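Tryptophan--tRNA ligase (Campylobacter jejuni subsp. jejuni, PDB 3TZL) probably catalyses the ATP-dependent attachment of tryptophan to its cognate tRNA, as a homodimeric class I aminoacyl-tRNA synthetase. Local coordinates at residues B[207-210]-B[211-215]; B[271-274]-B[275-279]. All blocks are in the same frame, centred on the assembly; numbering follows the deposited sequence.

Contact 1 of 2, residues B[207-210]-B[211-215]; sequences EKTL and KKQIS
L210 and I214, one turn apart on the helix 207-215, form the apolar side of this local contact. Their side chains cross at a slant and meet through methyl groups, CD1 of L210 lying 3.6 Å from CD1 of I214. The same I214 methyl is 3.8 Å from CG of L210, so it rests against the branch point as well as one arm. For I214, a chi1 of -76° sets CG1 beside the backbone N, and the near-straight chi2 then carries CD1 back toward the leucine. Both residues are buried. On this side I214 packs on N270 of helix 262-276, while I201 and S205 touch L210.

The frame is a regular alpha-helical i to i+4 ladder, in which the amides of K211, K212, Q213 and I214 each donate to the carbonyl four residues earlier. The shortest of the four is that of I214, whose N reaches O of L210 at 2.8 Å, with a nearly linear N-H...O angle of 168°. At the rung from K212 N to K208 O the distance is 3.1 Å and the angle falls to 151°.

Packing is sparser where T209 and Q213 run side by side in the same direction. Here CG2 of T209 approaches NE2 of Q213 only to 3.9 Å, an apolar atom beside an amide whose NE2 is hydrogen-bonded to D202; OG1 of T209 is bonded to S206. The solvent side carries the exposed K208, K211 and K212. K208 NZ and K212 NZ stand 4.8 Å apart, like charges without contact that would probably disfavour a closer approach, and the extended aliphatic chain of K211 leads away from the preceding turn.

Contact 2 of 2, residues B[271-274]-B[275-279]; sequences ELVN and AYFKE
The helical turn through which helix 262-276 passes into helix 278-289 brings V273 against F277. Three i to i+4 backbone bonds span it: A275 N to E271 O, Y276 N to L272 O at 3.0 Å, and F277 N to V273 O at 3.1 Å. K278 N lies 3.1 Å from N274 O, but the angle is too poor for a hydrogen bond; K278 N makes a weak 3.4 Å bond to A275 O.

The rings of the neighbours Y276 and F277 also meet: CD1 of Y276 sits 3.7 Å above the F277 plane, over its centre, whereas F277 CD1 lies at the Y276 edge. Further edge-to-face partners are F242 for Y276 and Y21 for F277; Y21 belongs to helix 18-30 and F242 to a loop, so the pair faces both. N274 OD1 accepts from R281 of the following helix, and K278 NZ forms a salt bridge with E282. Across the turn the V273 and F277 side chains cross, CG1 of V273 being 4.1 Å from CD2 of F277.

In the fold
Contact 1 closes before contact 2 opens along the chain, and their centres are 13 Å apart on the same side of the chain's centre. Helix 207-215 holds the first; the second runs from helix 262-276 into helix 278-289. The two touch directly through L210, whose CD2 packs against CG1 of V273 at 3.6 Å and also lies 3.2 Å from the amide oxygen OD1 of N274. Q213 and V273 have side chains about 8 and 9 Å from the side chain of M193, in the predicted KMSKS motif, and F277 lies about 13 Å from bound ADP, which places this helix packing near the nucleotide site without direct contact.

Contact 1 of 2, residues B[207-210]-B[211-215]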
loop_
_atom_site.group_PDB
_atom_site.type_symbol
_atom_site.label_atom_id
_atom_site.label_comp_id
_atom_site.label_asym_id
_atom_site.label_seq_id
_atom_site.Cartn_x
_atom_site.Cartn_y
_atom_site.Cartn_z
ATOM N N GLU B 207 -14.516 24.721 30.592
ATOM C CA GLU B 207 -14.212 25.097 31.964
ATOM C C GLU B 207 -14.948 24.233 32.976
ATOM O O GLU B 207 -14.439 23.989 34.070
ATOM C CB GLU B 207 -14.543 26.560 32.204
ATOM C CG GLU B 207 -13.616 27.513 31.472
ATOM C CD GLU B 207 -13.756 28.934 31.963
ATOM O OE1 GLU B 207 -14.346 29.120 33.050
ATOM O OE2 GLU B 207 -13.284 29.862 31.264
ATOM N N LYS B 208 -16.135 23.764 32.602
ATOM C CA LYS B 208 -16.927 22.886 33.456
ATOM C C LYS B 208 -16.236 21.537 33.637
ATOM O O LYS B 208 -16.186 20.989 34.737
ATOM C CB LYS B 208 -18.327 22.674 32.866
ATOM C CG LYS B 208 -19.277 21.893 33.781
ATOM C CD LYS B 208 -20.547 21.445 33.060
ATOM C CE LYS B 208 -20.229 20.474 31.925
ATOM N NZ LYS B 208 -19.522 19.242 32.397
ATOM N N THR B 209 -15.709 21.004 32.544
ATOM C CA THR B 209 -15.027 19.718 32.573
ATOM C C THR B 209 -13.695 19.790 33.326
ATOM O O THR B 209 -13.314 18.854 34.034
ATOM C CB THR B 209 -14.811 19.196 31.148
ATOM O OG1 THR B 209 -16.085 19.023 30.514
ATOM C CG2 THR B 209 -14.082 17.882 31.168
ATOM N N LEU B 210 -12.995 20.910 33.184
ATOM C CA LEU B 210 -11.758 21.146 33.927
ATOM C C LEU B 210 -12.032 21.267 35.436
ATOM O O LEU B 210 -11.349 20.643 36.258
ATOM C CB LEU B 210 -11.048 22.403 33.396
ATOM C CG LEU B 210 -9.780 22.788 34.162
ATOM C CD1 LEU B 210 -8.722 21.691 34.018
ATOM C CD2 LEU B 210 -9.237 24.157 33.740
ATOM N N LYS B 211 -13.038 22.063 35.795
ATOM C CA LYS B 211 -13.466 22.196 37.188
ATOM C C LYS B 211 -13.749 20.828 37.807
ATOM O O LYS B 211 -13.340 20.542 38.932
ATOM C CB LYS B 211 -14.703 23.096 37.285
ATOM C CG LYS B 211 -15.073 23.524 38.703
ATOM C CD LYS B 211 -16.361 24.344 38.720
ATOM C CE LYS B 211 -16.746 24.786 40.134
ATOM N NZ LYS B 211 -18.188 25.159 40.231
ATOM N N LYS B 212 -14.430 19.980 37.045
ATOM C CA LYS B 212 -14.796 18.635 37.476
ATOM C C LYS B 212 -13.550 17.776 37.702
ATOM O O LYS B 212 -13.427 17.092 38.717
ATOM C CB LYS B 212 -15.700 18.001 36.414
ATOM C CG LYS B 212 -16.477 16.772 36.851
ATOM C CD LYS B 212 -17.296 16.212 35.680
ATOM C CE LYS B 212 -16.383 15.690 34.550
ATOM N NZ LYS B 212 -17.120 15.197 33.335
ATOM N N GLN B 213 -12.620 17.827 36.756
ATOM C CA GLN B 213 -11.401 17.033 36.846
ATOM C C GLN B 213 -10.535 17.488 38.005
ATOM O O GLN B 213 -10.016 16.671 38.761
ATOM C CB GLN B 213 -10.631 17.101 35.533
ATOM C CG GLN B 213 -11.380 16.388 34.423
ATOM C CD GLN B 213 -10.690 16.445 33.078
ATOM O OE1 GLN B 213 -9.794 17.268 32.841
ATOM N NE2 GLN B 213 -11.111 15.565 32.179
ATOM N N ILE B 214 -10.392 18.800 38.151
ATOM C CA ILE B 214 -9.566 19.346 39.216
ATOM C C ILE B 214 -10.187 19.057 40.576
ATOM O O ILE B 214 -9.483 18.766 41.535
ATOM C CB ILE B 214 -9.323 20.847 39.007
ATOM C CG1 ILE B 214 -8.275 21.055 37.901
ATOM C CG2 ILE B 214 -8.836 21.490 40.266
ATOM C CD1 ILE B 214 -8.110 22.485 37.512
ATOM N N SER B 215 -11.512 19.111 40.648
ATOM C CA SER B 215 -12.220 18.848 41.899
ATOM C C SER B 215 -11.937 17.444 42.408
ATOM O O SER B 215 -11.934 17.200 43.610
ATOM C CB SER B 215 -13.724 19.023 41.709
ATOM O OG SER B 215 -14.220 20.062 42.530
#

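Contact 2 of 2, residues B[271-274]-B[275-279]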
loop_
_atom_site.group_PDB
_atom_site.type_symbol
_atom_site.label_atom_id
_atom_site.label_comp_id
_atom_site.label_asym_id
_atom_site.label_seq_id
_atom_site.Cartn_x
_atom_site.Cartn_y
_atom_site.Cartn_z
ATOM N N GLU B 271 -7.756 28.512 37.962
ATOM C CA GLU B 271 -7.295 29.779 37.399
ATOM C C GLU B 271 -5.974 29.637 36.649
ATOM O O GLU B 271 -5.818 30.191 35.561
ATOM C CB GLU B 271 -7.130 30.837 38.490
ATOM C CG GLU B 271 -8.405 31.178 39.225
ATOM C CD GLU B 271 -8.195 32.254 40.290
ATOM O OE1 GLU B 271 -7.082 32.827 40.372
ATOM O OE2 GLU B 271 -9.148 32.524 41.049
ATOM N N LEU B 272 -5.024 28.919 37.245
ATOM C CA LEU B 272 -3.731 28.661 36.607
ATOM C C LEU B 272 -3.882 27.929 35.278
ATOM O O LEU B 272 -3.329 28.350 34.263
ATOM C CB LEU B 272 -2.835 27.827 37.520
ATOM C CG LEU B 272 -2.118 28.596 38.618
ATOM C CD1 LEU B 272 -1.228 27.652 39.420
ATOM C CD2 LEU B 272 -1.312 29.739 37.993
ATOM N N VAL B 273 -4.622 26.823 35.291
ATOM C CA VAL B 273 -4.780 26.027 34.081
ATOM C C VAL B 273 -5.538 26.796 32.989
ATOM O O VAL B 273 -5.121 26.809 31.834
ATOM C CB VAL B 273 -5.424 24.654 34.373
ATOM C CG1 VAL B 273 -5.690 23.873 33.070
ATOM C CG2 VAL B 273 -4.518 23.840 35.316
ATOM N N ASN B 274 -6.631 27.461 33.358
ATOM C CA ASN B 274 -7.406 28.206 32.377
ATOM C C ASN B 274 -6.635 29.341 31.723
ATOM O O ASN B 274 -6.823 29.622 30.537
ATOM C CB ASN B 274 -8.713 28.735 32.984
ATOM C CG ASN B 274 -9.790 27.664 33.063
ATOM O OD1 ASN B 274 -9.917 26.839 32.157
ATOM N ND2 ASN B 274 -10.566 27.665 34.154
ATOM N N ALA B 275 -5.769 29.987 32.495
ATOM C CA ALA B 275 -5.022 31.134 31.993
ATOM C C ALA B 275 -3.863 30.665 31.127
ATOM O O ALA B 275 -3.569 31.268 30.102
ATOM C CB ALA B 275 -4.521 32.011 33.151
ATOM N N TYR B 276 -3.221 29.581 31.545
ATOM C CA TYR B 276 -2.069 29.041 30.847
ATOM C C TYR B 276 -2.445 28.518 29.448
ATOM O O TYR B 276 -1.665 28.625 28.503
ATOM C CB TYR B 276 -1.437 27.933 31.690
ATOM C CG TYR B 276 -0.140 27.376 31.146
ATOM C CD1 TYR B 276 -0.141 26.380 30.177
ATOM C CD2 TYR B 276 1.087 27.824 31.623
ATOM C CE1 TYR B 276 1.046 25.857 29.679
ATOM C CE2 TYR B 276 2.287 27.310 31.134
ATOM C CZ TYR B 276 2.258 26.326 30.165
ATOM O OH TYR B 276 3.435 25.810 29.677
ATOM N N PHE B 277 -3.641 27.958 29.316
ATOM C CA PHE B 277 -4.037 27.360 28.040
ATOM C C PHE B 277 -5.030 28.208 27.266
ATOM O O PHE B 277 -5.505 27.808 26.200
ATOM C CB PHE B 277 -4.581 25.954 28.247
ATOM C CG PHE B 277 -3.503 24.930 28.497
ATOM C CD1 PHE B 277 -2.527 24.675 27.529
ATOM C CD2 PHE B 277 -3.461 24.228 29.682
ATOM C CE1 PHE B 277 -1.533 23.734 27.743
ATOM C CE2 PHE B 277 -2.466 23.275 29.913
ATOM C CZ PHE B 277 -1.503 23.027 28.938
ATOM N N LYS B 278 -5.324 29.387 27.806
ATOM C CA LYS B 278 -6.367 30.238 27.255
ATOM C C LYS B 278 -6.132 30.506 25.773
ATOM O O LYS B 278 -7.037 30.351 24.963
ATOM C CB LYS B 278 -6.448 31.558 28.014
ATOM C CG LYS B 278 -7.590 32.447 27.561
ATOM C CD LYS B 278 -7.749 33.624 28.516
ATOM C CE LYS B 278 -8.810 34.604 28.031
ATOM N NZ LYS B 278 -8.431 35.198 26.716
ATOM N N GLU B 279 -4.907 30.874 25.422
ATOM C CA GLU B 279 -4.592 31.239 24.043
ATOM C C GLU B 279 -4.648 30.018 23.126
ATOM O O GLU B 279 -5.186 30.081 22.028
ATOM C CB GLU B 279 -3.214 31.897 23.993
ATOM C CG GLU B 279 -2.922 32.696 22.738
ATOM C CD GLU B 279 -2.122 33.966 23.038
ATOM O OE1 GLU B 279 -2.316 34.553 24.134
ATOM O OE2 GLU B 279 -1.301 34.374 22.179
#